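Local coordinates for protein HIAXHD3 (Humicola insolens, PDB 3ZXK) that hydrolyses alpha-L-arabinofuranosyl side chains, probably those of arabinoxylan, as a family 43 glycoside hydrolase whose active site was a starting point for engineering endo-xylanase activity, at residues 241-246 with 469-474; 268-273 with 496-501. One frame throughout, in Å; residues are numbered along the deposited sequence.

Interaction 1 (241-246 with 469-474)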
loop_
_atom_site.group_PDB
_atom_site.type_symbol
_atom_site.label_atom_id
_atom_site.label_comp_id
_atom_site.label_asym_id
_atom_site.label_seq_id
_atom_site.Cartn_x
_atom_site.Cartn_y
_atom_site.Cartn_z
ATOM N N LEU A 241 16.299 -11.448 -1.152
ATOM C CA LEU A 241 15.638 -11.951 0.045
ATOM C C LEU A 241 15.146 -13.368 -0.245
ATOM O O LEU A 241 14.714 -13.646 -1.371
ATOM C CB LEU A 241 14.474 -11.013 0.405
ATOM C CG LEU A 241 13.693 -11.032 1.718
ATOM C CD1 LEU A 241 14.592 -10.738 2.911
ATOM C CD2 LEU A 241 12.581 -9.992 1.649
ATOM N N ALA A 242 15.248 -14.275 0.732
ATOM C CA ALA A 242 14.739 -15.640 0.551
ATOM C C ALA A 242 13.221 -15.709 0.754
ATOM O O ALA A 242 12.634 -14.897 1.489
ATOM C CB ALA A 242 15.438 -16.606 1.512
ATOM N N ASN A 243 12.587 -16.708 0.136
ATOM C CA ASN A 243 11.173 -17.042 0.405
ATOM C C ASN A 243 10.235 -15.902 0.127
ATOM O O ASN A 243 9.245 -15.740 0.824
ATOM C CB ASN A 243 10.967 -17.577 1.839
ATOM C CG ASN A 243 11.951 -18.650 2.189
ATOM O OD1 ASN A 243 12.628 -18.599 3.230
ATOM N ND2 ASN A 243 12.050 -19.627 1.330
ATOM N N ALA A 244 10.543 -15.147 -0.935
ATOM C CA ALA A 244 9.803 -13.916 -1.256
ATOM C C ALA A 244 9.595 -13.802 -2.761
ATOM O O ALA A 244 9.535 -12.716 -3.333
ATOM C CB ALA A 244 10.540 -12.701 -0.698
ATOM N N GLY A 245 9.446 -14.956 -3.408
ATOM C CA GLY A 245 9.309 -14.979 -4.861
ATOM C C GLY A 245 10.495 -14.339 -5.555
ATOM O O GLY A 245 11.648 -14.417 -5.087
ATOM N N PHE A 246 10.195 -13.657 -6.653
ATOM C CA PHE A 246 11.205 -13.028 -7.478
ATOM C C PHE A 246 10.980 -11.549 -7.585
ATOM O O PHE A 246 9.829 -11.086 -7.642
ATOM C CB PHE A 246 11.129 -13.573 -8.904
ATOM C CG PHE A 246 11.414 -15.020 -8.999
ATOM C CD1 PHE A 246 12.734 -15.463 -9.018
ATOM C CD2 PHE A 246 10.381 -15.952 -9.010
ATOM C CE1 PHE A 246 13.024 -16.826 -9.078
ATOM C CE2 PHE A 246 10.666 -17.318 -9.094
ATOM C CZ PHE A 246 11.990 -17.751 -9.114
ATOM N N PHE A 469 6.860 -17.294 1.417
ATOM C CA PHE A 469 6.192 -17.538 0.146
ATOM C C PHE A 469 6.847 -18.725 -0.550
ATOM O O PHE A 469 8.070 -18.816 -0.640
ATOM C CB PHE A 469 6.315 -16.285 -0.726
ATOM C CG PHE A 469 5.352 -16.228 -1.877
ATOM C CD1 PHE A 469 3.966 -16.341 -1.675
ATOM C CD2 PHE A 469 5.824 -15.980 -3.149
ATOM C CE1 PHE A 469 3.080 -16.236 -2.747
ATOM C CE2 PHE A 469 4.954 -15.873 -4.221
ATOM C CZ PHE A 469 3.581 -15.996 -4.022
ATOM N N GLY A 470 6.012 -19.641 -1.025
ATOM C CA GLY A 470 6.497 -20.842 -1.721
ATOM C C GLY A 470 6.958 -21.964 -0.784
ATOM O O GLY A 470 7.355 -23.031 -1.251
ATOM N N THR A 471 6.951 -21.714 0.523
ATOM C CA THR A 471 7.297 -22.748 1.514
ATOM C C THR A 471 6.063 -23.465 2.046
ATOM O O THR A 471 4.931 -23.085 1.726
ATOM C CB THR A 471 8.075 -22.170 2.718
ATOM O OG1 THR A 471 7.171 -21.521 3.631
ATOM C CG2 THR A 471 9.176 -21.189 2.242
ATOM N N ASN A 472 6.293 -24.478 2.887
ATOM C CA ASN A 472 5.220 -25.191 3.561
ATOM C C ASN A 472 5.094 -24.732 5.012
ATOM O O ASN A 472 4.576 -25.462 5.844
ATOM C CB ASN A 472 5.454 -26.708 3.513
ATOM C CG ASN A 472 5.317 -27.295 2.115
ATOM O OD1 ASN A 472 4.889 -26.621 1.173
ATOM N ND2 ASN A 472 5.673 -28.572 1.978
ATOM N N THR A 473 5.605 -23.545 5.324
ATOM C CA THR A 473 5.542 -23.026 6.701
ATOM C C THR A 473 4.682 -21.770 6.804
ATOM O O THR A 473 4.894 -20.808 6.048
ATOM C CB THR A 473 6.939 -22.671 7.233
ATOM O OG1 THR A 473 7.775 -23.838 7.210
ATOM C CG2 THR A 473 6.867 -22.159 8.684
ATOM N N GLU A 474 3.752 -21.752 7.761
ATOM C CA GLU A 474 2.945 -20.557 8.030
ATOM C C GLU A 474 3.471 -19.879 9.285
ATOM O O GLU A 474 3.720 -20.532 10.291
ATOM C CB GLU A 474 1.454 -20.908 8.180
ATOM C CG GLU A 474 0.816 -21.337 6.875
ATOM C CD GLU A 474 -0.681 -21.589 6.970
ATOM O OE1 GLU A 474 -1.203 -21.771 8.088
ATOM O OE2 GLU A 474 -1.354 -21.617 5.914
HETATM O O HOH W 1 9.310 -17.754 -2.969
#
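A backbone hydrogen bond from Phe469 to Asn243, doubled by a water bridge, joins two surface loops, one from the family 43 catalytic part and one from the C-terminal concanavalin A-like part. Phe469 N donates to Asn243 O at 2.9 Å. The bond is bent, 136° at the hydrogen, and the donor sits above the carbonyl plane. Next to it a water ties Gly245 to Phe469: it accepts from Gly245 N at 2.8 Å and donates to Phe469 O, also at 2.8 Å.

In family 43 enzymes the catalytic domain is a five-bladed beta-propeller, and here the 241-246 loop runs between strands 234-235 and 250-254. The partner loop joins strands 457-464 and 476-482 of the other domain. CG of Phe469 is anti to its backbone N (chi1 -163°), which brings the ring edge up to Gly245. Its CD2 meets Gly245 N at 3.8 Å, near the ring plane. Phe469 also belongs to the glycan pocket and touches the bound arabinofuranose.

Further along the loop, the methyl CG2 of Thr471 meets ND2 of Asn243 at 3.4 Å. The two side chains cross at about a right angle. Thr471 OG1 is turned to its own loop. It accepts from Thr473 N at 3.1 Å in an ST turn and is also hydrogen-bonded to Ala468 O.

Interaction 2 (268-273 with 496-501). With AHR (alpha-L-arabinofuranose), chain C.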
loop_
_atom_site.group_PDB
_atom_site.type_symbol
_atom_site.label_atom_id
_atom_site.label_comp_id
_atom_site.label_asym_id
_atom_site.label_seq_id
_atom_site.Cartn_x
_atom_site.Cartn_y
_atom_site.Cartn_z
ATOM N N ALA A 268 6.923 -10.933 -0.780
ATOM C CA ALA A 268 7.344 -11.274 0.571
ATOM C C ALA A 268 6.165 -11.580 1.500
ATOM O O ALA A 268 6.122 -11.092 2.634
ATOM C CB ALA A 268 8.197 -10.138 1.128
ATOM N N TYR A 269 5.218 -12.401 1.022
ATOM C CA TYR A 269 4.103 -12.880 1.832
ATOM C C TYR A 269 4.672 -13.706 2.993
ATOM O O TYR A 269 5.683 -14.410 2.813
ATOM C CB TYR A 269 3.141 -13.680 0.966
ATOM C CG TYR A 269 2.487 -12.772 -0.048
ATOM C CD1 TYR A 269 1.548 -11.830 0.353
ATOM C CD2 TYR A 269 2.855 -12.794 -1.395
ATOM C CE1 TYR A 269 0.973 -10.953 -0.560
ATOM C CE2 TYR A 269 2.275 -11.926 -2.307
ATOM C CZ TYR A 269 1.325 -11.006 -1.880
ATOM O OH TYR A 269 0.746 -10.133 -2.795
ATOM N N PRO A 270 4.071 -13.597 4.203
ATOM C CA PRO A 270 2.774 -12.970 4.499
ATOM C C PRO A 270 2.788 -11.460 4.759
ATOM O O PRO A 270 1.746 -10.881 5.028
ATOM C CB PRO A 270 2.306 -13.728 5.746
ATOM C CG PRO A 270 3.590 -13.987 6.469
ATOM C CD PRO A 270 4.548 -14.394 5.351
ATOM N N GLY A 271 3.945 -10.822 4.664
ATOM C CA GLY A 271 4.026 -9.389 4.874
ATOM C C GLY A 271 3.478 -8.531 3.744
ATOM O O GLY A 271 3.043 -7.408 3.984
ATOM N N GLY A 272 3.533 -9.041 2.520
ATOM C CA GLY A 272 3.147 -8.265 1.338
ATOM C C GLY A 272 4.291 -8.073 0.363
ATOM O O GLY A 272 5.243 -8.840 0.363
ATOM N N ARG A 273 4.167 -7.068 -0.486
ATOM C CA ARG A 273 5.076 -6.872 -1.601
ATOM C C ARG A 273 5.905 -5.638 -1.330
ATOM O O ARG A 273 5.362 -4.542 -1.168
ATOM C CB ARG A 273 4.298 -6.804 -2.912
ATOM C CG ARG A 273 3.715 -8.185 -3.184
ATOM C CD ARG A 273 2.823 -8.283 -4.397
ATOM N NE ARG A 273 1.615 -7.482 -4.310
ATOM C CZ ARG A 273 0.811 -7.249 -5.347
ATOM N NH1 ARG A 273 1.102 -7.771 -6.556
ATOM N NH2 ARG A 273 -0.283 -6.494 -5.182
ATOM N N PHE A 496 -1.723 -17.712 16.280
ATOM C CA PHE A 496 -2.565 -17.737 15.092
ATOM C C PHE A 496 -1.707 -17.907 13.846
ATOM O O PHE A 496 -0.804 -17.102 13.606
ATOM C CB PHE A 496 -3.396 -16.453 15.026
ATOM C CG PHE A 496 -4.082 -16.228 13.703
ATOM C CD1 PHE A 496 -5.248 -16.926 13.368
ATOM C CD2 PHE A 496 -3.567 -15.310 12.794
ATOM C CE1 PHE A 496 -5.884 -16.690 12.153
ATOM C CE2 PHE A 496 -4.186 -15.098 11.572
ATOM C CZ PHE A 496 -5.341 -15.783 11.256
ATOM N N ALA A 497 -2.002 -18.955 13.072
ATOM C CA ALA A 497 -1.280 -19.259 11.852
ATOM C C ALA A 497 -1.787 -18.375 10.701
ATOM O O ALA A 497 -2.994 -18.301 10.422
ATOM C CB ALA A 497 -1.437 -20.727 11.491
ATOM N N MET A 498 -0.847 -17.752 10.011
ATOM C CA MET A 498 -1.156 -16.752 8.979
ATOM C C MET A 498 -1.073 -17.335 7.587
ATOM O O MET A 498 -0.189 -18.159 7.297
ATOM C CB MET A 498 -0.199 -15.584 9.102
ATOM C CG MET A 498 -0.218 -14.969 10.489
ATOM S SD MET A 498 1.347 -14.185 10.906
ATOM C CE MET A 498 1.285 -12.858 9.709
ATOM N N THR A 499 -1.977 -16.913 6.692
ATOM C CA THR A 499 -1.913 -17.422 5.312
ATOM C C THR A 499 -0.724 -16.877 4.495
ATOM O O THR A 499 -0.341 -15.714 4.656
ATOM C CB THR A 499 -3.230 -17.187 4.546
ATOM O OG1 THR A 499 -3.144 -17.857 3.281
ATOM C CG2 THR A 499 -3.495 -15.696 4.365
ATOM N N ASN A 500 -0.152 -17.724 3.622
ATOM C CA ASN A 500 0.863 -17.288 2.632
ATOM C C ASN A 500 0.289 -17.057 1.237
ATOM O O ASN A 500 1.045 -16.749 0.311
ATOM C CB ASN A 500 2.009 -18.299 2.515
ATOM C CG ASN A 500 2.834 -18.375 3.770
ATOM O OD1 ASN A 500 3.175 -17.341 4.372
ATOM N ND2 ASN A 500 3.136 -19.607 4.203
ATOM N N SER A 501 -1.032 -17.182 1.086
ATOM C CA SER A 501 -1.670 -16.998 -0.201
ATOM C C SER A 501 -1.492 -15.562 -0.697
ATOM O O SER A 501 -1.533 -14.603 0.092
ATOM C CB SER A 501 -3.158 -17.276 -0.081
ATOM O OG SER A 501 -3.814 -17.042 -1.321
HETATM O O5 AHR C . 3.124 -13.884 -7.156
HETATM C C5 AHR C . 2.067 -13.058 -6.628
HETATM C C4 AHR C . 1.645 -11.958 -7.608
HETATM O O4 AHR C . 1.189 -12.526 -8.833
HETATM C C3 AHR C . 2.730 -10.996 -8.081
HETATM O O3 AHR C . 2.991 -9.952 -7.154
HETATM C C2 AHR C . 2.183 -10.413 -9.356
HETATM O O2 AHR C . 3.223 -10.148 -10.315
HETATM C C1 AHR C . 1.287 -11.526 -9.863
#
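Pro270 lays its ring beside the Asn500 side chain, both pointing the same way. Its CD is 3.4 Å from Asn500 OD1, and its CB is 3.5 Å from Thr499 O. At the CG edge of the ring, CG meets the methyl CE of Met498 at 4.1 Å. The Met498 chain bends at its last torsion (chi3 67°), and the two side chains cross at about a right angle. No direct hydrogen bond joins the segments. Asn500 ND2 is hydrogen-bonded to Thr473 O.

Tyr269 adds its ring, with Ser501 O over one face at 4.2 Å from CD1. Its hydroxyl is hydrogen-bonded to Phe505 O. Thr499 OG1 accepts from Ser501 N at 3.1 Å, an ST turn.

Arg273 works on the sugar side. Its NH1 donates to O3 of the arabinofuranose at 2.9 Å and 157°, with O3 in the guanidinium plane. His248 and Asp267 are also hydrogen-bonded to this sugar. A leucine in place of Arg273 would probably leave O3 without this donor and loosen the hold on the arabinose.

The 268-273 turn, with a cis peptide bond before Pro270, links strands 260-267 and 273-282 of a catalytic-domain sheet. The 496-501 segment leaves strand 490-497, at the edge of a sheet in the C-terminal beta-sandwich.

Interactions 1 and 2 lie side by side along one domain interface, their centres about 9 Å apart. Both join the catalytic part to the C-terminal part. They touch directly: the hydrogen bond between Asn500 ND2 and Thr473 O, 2.8 Å long, runs from interaction 2 to interaction 1. Glu474 CB also packs at 3.3 Å from Met498 O. Phe469 CD1 is 3.6 Å from Asn500 O, and the Phe469 ring meets that of Tyr269 with planes at about 50°. The glycan pocket draws on both contacts. Phe469 comes from the C-terminal part and Arg273 from the catalytic part, so the arabinofuranose is met from both domains.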